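Long-range contacts in putative fimbrium anchoring subunit Fim4B (Bacteroides ovatus, PDB 5CAG), which probably serves as the anchoring subunit of a fimbrium, a predicted lipoprotein of the bacterial outer membrane: residues S18-K23 against M62-G67; V39-K44 against D123-E128; P43-G48 against P66-V71; S88-E93 against I175-G180. All coordinates share one frame; numbering follows the deposited sequence.

Interaction 1: S18-K23 against M62-G67; sequences SGVDIK and MKVPPG. With SO4 (sulfate ion), chain C.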
loop_
_atom_site.group_PDB
_atom_site.type_symbol
_atom_site.label_atom_id
_atom_site.label_comp_id
_atom_site.label_asym_id
_atom_site.label_seq_id
_atom_site.Cartn_x
_atom_site.Cartn_y
_atom_site.Cartn_z
ATOM N N SER A 18 -5.837 -6.331 32.650
ATOM C CA SER A 18 -4.406 -6.575 32.743
ATOM C C SER A 18 -3.798 -5.837 31.558
ATOM O O SER A 18 -3.860 -6.334 30.434
ATOM C CB SER A 18 -4.091 -8.076 32.743
ATOM O OG SER A 18 -4.537 -8.765 31.584
ATOM N N GLY A 19 -3.337 -4.610 31.796
ATOM C CA GLY A 19 -2.768 -3.757 30.759
ATOM C C GLY A 19 -1.571 -4.342 30.031
ATOM O O GLY A 19 -0.869 -5.217 30.558
ATOM N N VAL A 20 -1.347 -3.882 28.791
ATOM C CA VAL A 20 -0.205 -4.306 27.984
ATOM C C VAL A 20 0.697 -3.092 27.727
ATOM O O VAL A 20 0.251 -1.953 27.869
ATOM C CB VAL A 20 -0.561 -5.058 26.674
ATOM C CG1 VAL A 20 -1.272 -6.371 26.957
ATOM C CG2 VAL A 20 -1.364 -4.192 25.720
ATOM N N ASP A 21 1.970 -3.346 27.405
ATOM C CA ASP A 21 2.944 -2.310 27.119
ATOM C C ASP A 21 3.647 -2.668 25.819
ATOM O O ASP A 21 4.474 -3.589 25.765
ATOM C CB ASP A 21 3.929 -2.121 28.289
ATOM C CG ASP A 21 4.851 -0.905 28.221
ATOM O OD1 ASP A 21 4.902 -0.238 27.148
ATOM O OD2 ASP A 21 5.567 -0.651 29.211
ATOM N N ILE A 22 3.284 -1.940 24.756
ATOM C CA ILE A 22 3.839 -2.137 23.428
ATOM C C ILE A 22 5.042 -1.223 23.238
ATOM O O ILE A 22 4.960 -0.022 23.495
ATOM C CB ILE A 22 2.737 -1.905 22.358
ATOM C CG1 ILE A 22 1.674 -3.018 22.425
ATOM C CG2 ILE A 22 3.313 -1.781 20.940
ATOM C CD1 ILE A 22 0.250 -2.528 22.244
ATOM N N LYS A 23 6.171 -1.816 22.834
ATOM C CA LYS A 23 7.380 -1.098 22.436
ATOM C C LYS A 23 7.577 -1.355 20.950
ATOM O O LYS A 23 7.497 -2.505 20.514
ATOM C CB LYS A 23 8.618 -1.491 23.257
ATOM C CG LYS A 23 9.841 -0.609 22.956
ATOM C CD LYS A 23 11.164 -1.318 23.282
ATOM C CE LYS A 23 12.363 -0.746 22.549
ATOM N NZ LYS A 23 13.619 -0.864 23.350
HETATM N N MSE A 62 -1.561 0.317 27.152
HETATM C CA MSE A 62 -2.903 0.107 26.603
HETATM C C MSE A 62 -3.628 -0.959 27.431
HETATM O O MSE A 62 -3.082 -2.039 27.619
HETATM C CB MSE A 62 -2.736 -0.352 25.153
HETATM C CG MSE A 62 -4.010 -0.395 24.361
HETATM SE SE MSE A 62 -3.646 -1.137 22.612
HETATM C CE MSE A 62 -2.399 0.112 22.061
ATOM N N LYS A 63 -4.826 -0.679 27.942
ATOM C CA LYS A 63 -5.469 -1.677 28.803
ATOM C C LYS A 63 -6.410 -2.581 28.015
ATOM O O LYS A 63 -7.518 -2.203 27.643
ATOM C CB LYS A 63 -6.151 -1.043 30.031
ATOM C CG LYS A 63 -5.134 -0.647 31.106
ATOM C CD LYS A 63 -5.709 0.323 32.123
ATOM C CE LYS A 63 -4.676 0.820 33.110
ATOM N NZ LYS A 63 -5.281 1.690 34.160
ATOM N N VAL A 64 -5.919 -3.786 27.758
ATOM C CA VAL A 64 -6.592 -4.860 27.047
ATOM C C VAL A 64 -7.108 -5.856 28.090
ATOM O O VAL A 64 -6.321 -6.333 28.918
ATOM C CB VAL A 64 -5.621 -5.525 26.021
ATOM C CG1 VAL A 64 -6.220 -6.772 25.386
ATOM C CG2 VAL A 64 -5.206 -4.538 24.941
ATOM N N PRO A 65 -8.409 -6.209 28.082
ATOM C CA PRO A 65 -8.879 -7.242 29.032
ATOM C C PRO A 65 -8.414 -8.634 28.572
ATOM O O PRO A 65 -8.107 -8.783 27.389
ATOM C CB PRO A 65 -10.399 -7.098 28.997
ATOM C CG PRO A 65 -10.702 -6.500 27.655
ATOM C CD PRO A 65 -9.482 -5.765 27.167
ATOM N N PRO A 66 -8.324 -9.674 29.430
ATOM C CA PRO A 66 -7.839 -10.978 28.926
ATOM C C PRO A 66 -8.787 -11.624 27.897
ATOM O O PRO A 66 -9.990 -11.326 27.859
ATOM C CB PRO A 66 -7.700 -11.825 30.197
ATOM C CG PRO A 66 -7.642 -10.825 31.320
ATOM C CD PRO A 66 -8.572 -9.731 30.882
ATOM N N GLY A 67 -8.209 -12.455 27.033
ATOM C CA GLY A 67 -8.928 -13.159 25.977
ATOM C C GLY A 67 -8.109 -13.389 24.722
ATOM O O GLY A 67 -6.964 -12.930 24.626
HETATM S S SO4 C . -6.373 3.017 27.942
HETATM O O1 SO4 C . -7.528 3.270 28.810
HETATM O O2 SO4 C . -6.004 4.266 27.265
HETATM O O3 SO4 C . -5.234 2.572 28.750
HETATM O O4 SO4 C . -6.733 1.974 26.959
#
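Val20 and Met62 form an antiparallel hydrogen-bonded pair, the nearly straight Val20 N to Met62 O bond (2.8 Å, 177° at the hydrogen) being answered by a more bent one from Met62 N to Val20 O (3.0 Å), while Gly19 lies beside Lys63, its CA 3.9 Å from Lys63 CG.

The side chains of the pair lie on one face. Val20 CG2 does most of the touching, because the torsion (chi1 -63°) sets CG1 anti to the carbonyl carbon and turns CG2 towards the loop. There it meets Val64 CG2 at 3.9 Å, and Met62 CB lies close by. Met62, a selenomethionine, runs out extended as far as SE and then bends, so that its CE packs on Ile22 CD1 (3.7 Å). Ser18 OG rests on Pro66 CG and bonds weakly to Glu128 O.

Lys63 N makes two weak bonds, to O3 and O4 of a sulfate ion that is probably from the crystallisation liquor. Strand 20-25 lies between strand 59-62 (antiparallel) and strand 134-154 (parallel), with Val20 and Met62 on the face turned toward Phe41 and Val39, a mixed-sheet arrangement consistent with the transthyretin clan to which this sequence family is assigned.

Interaction 2: V39-K44 against D123-E128; sequences VIFYPK and DELKIE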
loop_
_atom_site.group_PDB
_atom_site.type_symbol
_atom_site.label_atom_id
_atom_site.label_comp_id
_atom_site.label_asym_id
_atom_site.label_seq_id
_atom_site.Cartn_x
_atom_site.Cartn_y
_atom_site.Cartn_z
ATOM N N VAL A 39 -3.751 0.814 16.997
ATOM C CA VAL A 39 -3.697 -0.583 17.419
ATOM C C VAL A 39 -5.116 -1.081 17.631
ATOM O O VAL A 39 -5.882 -0.469 18.391
ATOM C CB VAL A 39 -2.830 -0.787 18.689
ATOM C CG1 VAL A 39 -2.714 -2.262 19.033
ATOM C CG2 VAL A 39 -1.446 -0.152 18.563
ATOM N N ILE A 40 -5.499 -2.164 16.945
ATOM C CA ILE A 40 -6.852 -2.686 17.142
ATOM C C ILE A 40 -6.765 -4.139 17.535
ATOM O O ILE A 40 -6.071 -4.918 16.889
ATOM C CB ILE A 40 -7.840 -2.486 15.963
ATOM C CG1 ILE A 40 -7.801 -1.070 15.408
ATOM C CG2 ILE A 40 -9.257 -2.842 16.394
ATOM C CD1 ILE A 40 -8.303 -0.997 13.999
ATOM N N PHE A 41 -7.493 -4.492 18.584
ATOM C CA PHE A 41 -7.593 -5.830 19.121
ATOM C C PHE A 41 -8.985 -6.388 18.831
ATOM O O PHE A 41 -9.943 -5.948 19.455
ATOM C CB PHE A 41 -7.339 -5.773 20.630
ATOM C CG PHE A 41 -5.890 -5.787 21.042
ATOM C CD1 PHE A 41 -5.128 -4.628 21.001
ATOM C CD2 PHE A 41 -5.301 -6.949 21.523
ATOM C CE1 PHE A 41 -3.798 -4.638 21.422
ATOM C CE2 PHE A 41 -3.969 -6.958 21.923
ATOM C CZ PHE A 41 -3.235 -5.798 21.890
ATOM N N TYR A 42 -9.120 -7.312 17.873
ATOM C CA TYR A 42 -10.429 -7.875 17.570
ATOM C C TYR A 42 -10.616 -9.149 18.399
ATOM O O TYR A 42 -9.840 -10.099 18.257
ATOM C CB TYR A 42 -10.627 -8.139 16.068
ATOM C CG TYR A 42 -10.468 -6.917 15.192
ATOM C CD1 TYR A 42 -9.223 -6.557 14.681
ATOM C CD2 TYR A 42 -11.566 -6.147 14.832
ATOM C CE1 TYR A 42 -9.074 -5.446 13.860
ATOM C CE2 TYR A 42 -11.427 -5.037 14.004
ATOM C CZ TYR A 42 -10.178 -4.691 13.519
ATOM O OH TYR A 42 -10.025 -3.582 12.725
ATOM N N PRO A 43 -11.610 -9.182 19.306
ATOM C CA PRO A 43 -11.811 -10.389 20.104
ATOM C C PRO A 43 -12.359 -11.518 19.243
ATOM O O PRO A 43 -13.192 -11.272 18.363
ATOM C CB PRO A 43 -12.809 -9.933 21.165
ATOM C CG PRO A 43 -13.577 -8.874 20.503
ATOM C CD PRO A 43 -12.628 -8.156 19.616
ATOM N N LYS A 44 -11.866 -12.746 19.483
ATOM C CA LYS A 44 -12.305 -13.944 18.773
ATOM C C LYS A 44 -13.531 -14.565 19.480
ATOM O O LYS A 44 -14.507 -14.954 18.822
ATOM C CB LYS A 44 -11.156 -14.941 18.665
ATOM C CG LYS A 44 -10.075 -14.500 17.696
ATOM C CD LYS A 44 -8.982 -15.545 17.594
ATOM C CE LYS A 44 -8.374 -15.587 16.218
ATOM N NZ LYS A 44 -7.741 -16.900 15.929
ATOM N N ASP A 123 -2.758 -13.063 13.609
ATOM C CA ASP A 123 -4.053 -13.731 13.489
ATOM C C ASP A 123 -4.579 -14.147 14.865
ATOM O O ASP A 123 -5.786 -14.057 15.096
ATOM C CB ASP A 123 -4.001 -14.940 12.552
ATOM C CG ASP A 123 -3.860 -14.654 11.067
ATOM O OD1 ASP A 123 -4.163 -13.497 10.637
ATOM O OD2 ASP A 123 -3.514 -15.596 10.317
ATOM N N GLU A 124 -3.689 -14.593 15.782
ATOM C CA GLU A 124 -4.115 -14.970 17.132
ATOM C C GLU A 124 -3.052 -14.674 18.186
ATOM O O GLU A 124 -1.924 -15.180 18.092
ATOM C CB GLU A 124 -4.555 -16.436 17.239
ATOM C CG GLU A 124 -5.442 -16.628 18.455
ATOM C CD GLU A 124 -5.807 -18.049 18.817
ATOM O OE1 GLU A 124 -6.513 -18.712 18.021
ATOM O OE2 GLU A 124 -5.446 -18.472 19.937
ATOM N N LEU A 125 -3.464 -13.866 19.202
ATOM C CA LEU A 125 -2.716 -13.458 20.391
ATOM C C LEU A 125 -3.602 -13.676 21.612
ATOM O O LEU A 125 -4.720 -13.167 21.638
ATOM C CB LEU A 125 -2.268 -11.989 20.291
ATOM C CG LEU A 125 -1.405 -11.454 21.438
ATOM C CD1 LEU A 125 -0.025 -12.051 21.403
ATOM C CD2 LEU A 125 -1.286 -9.958 21.382
ATOM N N LYS A 126 -3.120 -14.443 22.612
ATOM C CA LYS A 126 -3.889 -14.752 23.822
ATOM C C LYS A 126 -3.339 -13.957 25.023
ATOM O O LYS A 126 -2.307 -14.328 25.597
ATOM C CB LYS A 126 -3.874 -16.281 24.088
ATOM C CG LYS A 126 -4.803 -16.785 25.198
ATOM C CD LYS A 126 -4.736 -18.305 25.333
ATOM C CE LYS A 126 -5.414 -18.844 26.572
ATOM N NZ LYS A 126 -4.993 -20.249 26.872
ATOM N N ILE A 127 -4.035 -12.857 25.391
ATOM C CA ILE A 127 -3.676 -12.047 26.558
ATOM C C ILE A 127 -4.216 -12.780 27.784
ATOM O O ILE A 127 -5.430 -12.943 27.925
ATOM C CB ILE A 127 -4.173 -10.570 26.454
ATOM C CG1 ILE A 127 -3.266 -9.754 25.547
ATOM C CG2 ILE A 127 -4.273 -9.880 27.818
ATOM C CD1 ILE A 127 -3.766 -9.661 24.230
ATOM N N GLU A 128 -3.316 -13.269 28.637
ATOM C CA GLU A 128 -3.732 -14.009 29.825
ATOM C C GLU A 128 -4.043 -13.044 30.977
ATOM O O GLU A 128 -3.685 -11.854 30.917
ATOM C CB GLU A 128 -2.651 -15.029 30.238
ATOM C CG GLU A 128 -2.496 -16.208 29.283
ATOM C CD GLU A 128 -3.250 -17.482 29.631
ATOM O OE1 GLU A 128 -4.202 -17.425 30.446
ATOM O OE2 GLU A 128 -2.885 -18.544 29.078
#
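Lys44 meets Glu124, and Phe41 meets Leu125 and Ile127, although the two strands are not paired: the CA atoms of Phe41 and Leu125 stand 9.1 Å apart because strand 67-75 runs between them. The contact is therefore made by side chains that reach past the intervening strand.

The polar part is a salt bridge. Lys44 NZ lies 3.0 Å from Glu124 OE1, meeting that oxygen on its anti side and 16° out of the carboxylate plane. The two side chains run at about a right angle, and the lysine bends at chi3 (147°) before its ammonium group arrives. Its methylene groups also cover the glutamate chain, with Lys44 CD 3.8 Å from Glu124 CG. Lys44 CE comes up to the backbone oxygen of Asp123, which accepts a hydrogen bond from Ser70 OG.

The apolar part centres on one corner of an aromatic ring. Phe41 CE2 touches Ile127 CD1 at 3.6 Å and Leu125 CD2 at 4.1 Å. The isoleucine side chain stands at about a right angle to the phenylalanine, and Tyr69 packs edge-to-face with the same ring.

Glu124 OE1 also binds Arg68 NH1, so one carboxylate oxygen serves two cations. This shared charge should favour the ionised glutamate and links residues of strands 67-75 and 118-127 with the residue just after strand 36-43, beside the apolar cluster round Phe41.

Interaction 3: P43-G48 against P66-V71; sequences PKNGDG and PGRYSV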
loop_
_atom_site.group_PDB
_atom_site.type_symbol
_atom_site.label_atom_id
_atom_site.label_comp_id
_atom_site.label_asym_id
_atom_site.label_seq_id
_atom_site.Cartn_x
_atom_site.Cartn_y
_atom_site.Cartn_z
ATOM N N PRO A 43 -11.610 -9.182 19.306
ATOM C CA PRO A 43 -11.811 -10.389 20.104
ATOM C C PRO A 43 -12.359 -11.518 19.243
ATOM O O PRO A 43 -13.192 -11.272 18.363
ATOM C CB PRO A 43 -12.809 -9.933 21.165
ATOM C CG PRO A 43 -13.577 -8.874 20.503
ATOM C CD PRO A 43 -12.628 -8.156 19.616
ATOM N N LYS A 44 -11.866 -12.746 19.483
ATOM C CA LYS A 44 -12.305 -13.944 18.773
ATOM C C LYS A 44 -13.531 -14.565 19.480
ATOM O O LYS A 44 -14.507 -14.954 18.822
ATOM C CB LYS A 44 -11.156 -14.941 18.665
ATOM C CG LYS A 44 -10.075 -14.500 17.696
ATOM C CD LYS A 44 -8.982 -15.545 17.594
ATOM C CE LYS A 44 -8.374 -15.587 16.218
ATOM N NZ LYS A 44 -7.741 -16.900 15.929
ATOM N N ASN A 45 -13.484 -14.611 20.831
ATOM C CA ASN A 45 -14.557 -15.132 21.685
ATOM C C ASN A 45 -15.758 -14.173 21.688
ATOM O O ASN A 45 -16.868 -14.577 21.341
ATOM C CB ASN A 45 -14.087 -15.393 23.159
ATOM C CG ASN A 45 -12.592 -15.353 23.469
ATOM O OD1 ASN A 45 -12.026 -14.302 23.820
ATOM N ND2 ASN A 45 -11.951 -16.520 23.480
ATOM N N GLY A 46 -15.492 -12.916 22.057
ATOM C CA GLY A 46 -16.458 -11.830 22.225
ATOM C C GLY A 46 -17.259 -11.329 21.035
ATOM O O GLY A 46 -16.798 -11.353 19.883
ATOM N N ASP A 47 -18.458 -10.782 21.362
ATOM C CA ASP A 47 -19.464 -10.242 20.447
ATOM C C ASP A 47 -19.122 -8.796 19.955
ATOM O O ASP A 47 -19.974 -7.895 20.049
ATOM C CB ASP A 47 -20.859 -10.286 21.113
ATOM N N GLY A 48 -17.907 -8.621 19.399
ATOM C CA GLY A 48 -17.420 -7.362 18.822
ATOM C C GLY A 48 -16.861 -6.305 19.763
ATOM O O GLY A 48 -16.945 -5.104 19.461
ATOM N N PRO A 66 -8.324 -9.674 29.430
ATOM C CA PRO A 66 -7.839 -10.978 28.926
ATOM C C PRO A 66 -8.787 -11.624 27.897
ATOM O O PRO A 66 -9.990 -11.326 27.859
ATOM C CB PRO A 66 -7.700 -11.825 30.197
ATOM C CG PRO A 66 -7.642 -10.825 31.320
ATOM C CD PRO A 66 -8.572 -9.731 30.882
ATOM N N GLY A 67 -8.209 -12.455 27.033
ATOM C CA GLY A 67 -8.928 -13.159 25.977
ATOM C C GLY A 67 -8.109 -13.389 24.722
ATOM O O GLY A 67 -6.964 -12.930 24.626
ATOM N N ARG A 68 -8.695 -14.129 23.758
ATOM C CA ARG A 68 -8.086 -14.411 22.454
ATOM C C ARG A 68 -8.481 -13.311 21.481
ATOM O O ARG A 68 -9.675 -13.005 21.342
ATOM C CB ARG A 68 -8.515 -15.781 21.896
ATOM C CG ARG A 68 -7.912 -17.024 22.556
ATOM C CD ARG A 68 -8.223 -18.305 21.771
ATOM N NE ARG A 68 -9.618 -18.376 21.312
ATOM C CZ ARG A 68 -9.997 -18.516 20.042
ATOM N NH1 ARG A 68 -9.089 -18.648 19.080
ATOM N NH2 ARG A 68 -11.286 -18.542 19.727
ATOM N N TYR A 69 -7.483 -12.723 20.810
ATOM C CA TYR A 69 -7.666 -11.640 19.848
ATOM C C TYR A 69 -6.934 -11.837 18.535
ATOM O O TYR A 69 -6.030 -12.664 18.419
ATOM C CB TYR A 69 -7.121 -10.321 20.426
ATOM C CG TYR A 69 -7.780 -9.852 21.691
ATOM C CD1 TYR A 69 -8.921 -9.054 21.651
ATOM C CD2 TYR A 69 -7.229 -10.142 22.933
ATOM C CE1 TYR A 69 -9.536 -8.613 22.820
ATOM C CE2 TYR A 69 -7.837 -9.713 24.110
ATOM C CZ TYR A 69 -8.984 -8.937 24.048
ATOM O OH TYR A 69 -9.575 -8.495 25.201
ATOM N N SER A 70 -7.272 -10.988 17.577
ATOM C CA SER A 70 -6.587 -10.799 16.314
ATOM C C SER A 70 -6.086 -9.360 16.411
ATOM O O SER A 70 -6.820 -8.528 16.942
ATOM C CB SER A 70 -7.531 -11.044 15.146
ATOM O OG SER A 70 -7.862 -12.416 15.022
ATOM N N VAL A 71 -4.837 -9.060 16.044
ATOM C CA VAL A 71 -4.352 -7.687 16.245
ATOM C C VAL A 71 -3.909 -7.039 14.927
ATOM O O VAL A 71 -3.403 -7.737 14.037
ATOM C CB VAL A 71 -3.195 -7.647 17.294
ATOM C CG1 VAL A 71 -2.771 -6.218 17.618
ATOM C CG2 VAL A 71 -3.575 -8.380 18.570
#
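Gly67 opens the strand side of the contact, its CA 3.9 Å from Asn45 OD1. Its backbone angles (phi 148°) suit a residue without a side chain, and the side-chain oxygen of Asn45 lies on the side where a CB would point.

Arg68 follows with the largest share, just ahead of Lys44. Arg68 N gives a weak hydrogen bond to Asn45 OD1, whereas Arg68 O takes a firm one from Lys44 N (2.9 Å, 173° at the hydrogen). Beyond the backbone, the aliphatic part of Lys44 lies over one face of the guanidinium group, with Lys44 CD 3.4 Å from Arg68 NH1. The Asn45 amide stands steeply to that plane, at 74°, its ND2 near Arg68 NE. The two cationic ends gather round Glu124, their common partner.

Tyr69 pairs with Pro43 in an antiparallel non-hydrogen-bonded pair. Its ring meets the proline obliquely, with Tyr69 CE1 3.9 Å from Pro43 CB, and its hydroxyl bonds to Pro65 O. Ser70 comes last, its OG 3.4 Å from Lys44 CE and bonded to Asp123 O.

Strand 67-75 thus runs between two antiparallel neighbours, strand 36-43 and strand 118-127, and the loop after strand 36-43 lies against residues 67-70 at its start.

Interaction 4: S88-E93 against I175-G180; sequences SYETIE and IGKGRG. With SO4 (sulfate ion), chain E.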
loop_
_atom_site.group_PDB
_atom_site.type_symbol
_atom_site.label_atom_id
_atom_site.label_comp_id
_atom_site.label_asym_id
_atom_site.label_seq_id
_atom_site.Cartn_x
_atom_site.Cartn_y
_atom_site.Cartn_z
ATOM N N SER A 88 -14.032 -5.146 11.268
ATOM C CA SER A 88 -13.599 -6.535 11.400
ATOM C C SER A 88 -12.164 -6.735 10.929
ATOM O O SER A 88 -11.759 -6.141 9.930
ATOM C CB SER A 88 -14.520 -7.450 10.603
ATOM O OG SER A 88 -13.911 -8.708 10.353
ATOM N N TYR A 89 -11.422 -7.634 11.600
ATOM C CA TYR A 89 -10.052 -7.999 11.225
ATOM C C TYR A 89 -10.041 -8.445 9.756
ATOM O O TYR A 89 -9.288 -7.892 8.956
ATOM C CB TYR A 89 -9.540 -9.118 12.168
ATOM C CG TYR A 89 -8.110 -9.587 11.967
ATOM C CD1 TYR A 89 -7.033 -8.808 12.386
ATOM C CD2 TYR A 89 -7.836 -10.865 11.477
ATOM C CE1 TYR A 89 -5.718 -9.260 12.259
ATOM C CE2 TYR A 89 -6.527 -11.331 11.349
ATOM C CZ TYR A 89 -5.470 -10.524 11.740
ATOM O OH TYR A 89 -4.174 -10.962 11.585
ATOM N N GLU A 90 -10.985 -9.339 9.384
ATOM C CA GLU A 90 -11.132 -9.903 8.035
ATOM C C GLU A 90 -11.507 -8.863 6.950
ATOM O O GLU A 90 -11.363 -9.185 5.770
ATOM C CB GLU A 90 -12.154 -11.058 8.026
ATOM C CG GLU A 90 -11.667 -12.328 8.732
ATOM C CD GLU A 90 -10.651 -13.219 8.021
ATOM O OE1 GLU A 90 -10.962 -13.720 6.914
ATOM O OE2 GLU A 90 -9.572 -13.477 8.607
ATOM N N THR A 91 -11.918 -7.627 7.322
ATOM C CA THR A 91 -12.302 -6.619 6.323
ATOM C C THR A 91 -11.443 -5.337 6.289
ATOM O O THR A 91 -11.539 -4.606 5.292
ATOM C CB THR A 91 -13.766 -6.197 6.499
ATOM O OG1 THR A 91 -13.981 -5.715 7.819
ATOM C CG2 THR A 91 -14.727 -7.308 6.192
ATOM N N ILE A 92 -10.648 -5.038 7.350
ATOM C CA ILE A 92 -9.848 -3.806 7.421
ATOM C C ILE A 92 -8.848 -3.805 6.242
ATOM O O ILE A 92 -7.989 -4.689 6.115
ATOM C CB ILE A 92 -9.232 -3.547 8.829
ATOM C CG1 ILE A 92 -8.536 -2.176 8.898
ATOM C CG2 ILE A 92 -8.332 -4.686 9.312
ATOM C CD1 ILE A 92 -8.214 -1.671 10.303
ATOM N N GLU A 93 -9.087 -2.855 5.319
ATOM C CA GLU A 93 -8.411 -2.684 4.031
ATOM C C GLU A 93 -7.865 -1.273 3.889
ATOM O O GLU A 93 -8.509 -0.314 4.307
ATOM C CB GLU A 93 -9.448 -2.983 2.908
ATOM C CG GLU A 93 -9.023 -2.930 1.440
ATOM C CD GLU A 93 -10.153 -3.089 0.421
ATOM O OE1 GLU A 93 -11.329 -2.827 0.773
ATOM O OE2 GLU A 93 -9.865 -3.516 -0.723
ATOM N N ILE A 175 -5.297 -5.530 5.479
ATOM C CA ILE A 175 -4.428 -5.473 6.655
ATOM C C ILE A 175 -4.578 -6.744 7.505
ATOM O O ILE A 175 -3.573 -7.352 7.834
ATOM C CB ILE A 175 -4.672 -4.176 7.462
ATOM C CG1 ILE A 175 -4.243 -2.945 6.636
ATOM C CG2 ILE A 175 -3.932 -4.215 8.795
ATOM C CD1 ILE A 175 -4.798 -1.663 7.061
ATOM N N GLY A 176 -5.799 -7.162 7.801
ATOM C CA GLY A 176 -6.012 -8.382 8.567
ATOM C C GLY A 176 -5.625 -9.658 7.834
ATOM O O GLY A 176 -5.158 -10.618 8.459
ATOM N N LYS A 177 -5.825 -9.685 6.501
ATOM C CA LYS A 177 -5.544 -10.857 5.669
ATOM C C LYS A 177 -4.044 -10.950 5.326
ATOM O O LYS A 177 -3.563 -12.048 5.018
ATOM C CB LYS A 177 -6.409 -10.861 4.378
ATOM C CG LYS A 177 -7.962 -10.947 4.546
ATOM C CD LYS A 177 -8.514 -12.362 4.939
ATOM C CE LYS A 177 -8.545 -13.416 3.834
ATOM N NZ LYS A 177 -8.814 -14.794 4.351
ATOM N N GLY A 178 -3.330 -9.817 5.403
ATOM C CA GLY A 178 -1.896 -9.721 5.112
ATOM C C GLY A 178 -1.561 -9.945 3.649
ATOM O O GLY A 178 -0.501 -10.480 3.313
ATOM N N ARG A 179 -2.486 -9.549 2.768
ATOM C CA ARG A 179 -2.371 -9.708 1.324
ATOM C C ARG A 179 -2.791 -8.443 0.608
ATOM O O ARG A 179 -3.679 -7.732 1.082
ATOM C CB ARG A 179 -3.244 -10.887 0.858
ATOM C CG ARG A 179 -2.474 -12.188 0.841
ATOM C CD ARG A 179 -3.330 -13.417 0.584
ATOM N NE ARG A 179 -2.505 -14.562 0.176
ATOM C CZ ARG A 179 -1.939 -15.429 1.014
ATOM N NH1 ARG A 179 -2.099 -15.298 2.327
ATOM N NH2 ARG A 179 -1.206 -16.431 0.545
ATOM N N GLY A 180 -2.150 -8.177 -0.520
ATOM C CA GLY A 180 -2.515 -7.071 -1.382
ATOM C C GLY A 180 -3.592 -7.551 -2.340
ATOM O O GLY A 180 -3.671 -8.745 -2.639
HETATM S S SO4 E . -2.137 -18.976 3.909
HETATM O O1 SO4 E . -1.832 -17.711 4.579
HETATM O O2 SO4 E . -0.968 -19.438 3.146
HETATM O O3 SO4 E . -2.506 -19.986 4.908
HETATM O O4 SO4 E . -3.260 -18.762 2.997
#
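Gly176 sits over the ring of Tyr89 where the turn of a beta hairpin, joining strands 172-174 and 179-181, packs on the loop ahead of strand 93-96. Its CA lies 3.8 Å from the ring centroid and 10° off the normal, a CH-pi contact over the centre of the face. The same CA makes a C-H...O contact with Tyr89 O, so the glycine is enclosed between the tyrosine's ring and its backbone.

Beside it, Ile175 N donates to Ile92 O (2.9 Å), and Ile92 CG2 packs on Ile175 CB. Farther out, Lys177 curls through two bends, and its NZ forms a long salt bridge with Glu90 OE1 at 3.5 Å; the glutamate is itself folded at chi2 (-76°), which brings its carboxylate round to the lysine.

Tyr89 OH is bonded to Asp123 OD1 and Asn121 ND2, which probably helps hold the ring in place, and Ser88 O accepts from both Thr91 N and Ile92 N, which shapes the loop. Gly178 and Arg179 form a G1 beta bulge as the chain enters strand 179-181. There the extended Arg179 meets a sulfate ion, also bonded to Ser218 OG, through a weak bond from NH1 to O1 at 3.3 Å.

Overall arrangement
Interactions 2 and 3 are two halves of one arrangement: their centres are 5 Å apart, they share Pro43 and Lys44, and strand 67-75, which serves interaction 3, is the strand that interaction 2 reaches past. Interaction 1 continues the same end of the domain, its centre about 10 Å from that of interaction 2, and a probable hydrogen bond from Gly67 N to Ile127 O (3.0 Å) joins the two. Interaction 4 does not touch interaction 1 (nearest atoms about 13 Å apart) but meets interactions 2 and 3 through Tyr89, whose OH bonds Asp123 OD1 (2.7 Å). The sulfates touching interactions 1 and 4 probably come from the crystallisation liquor.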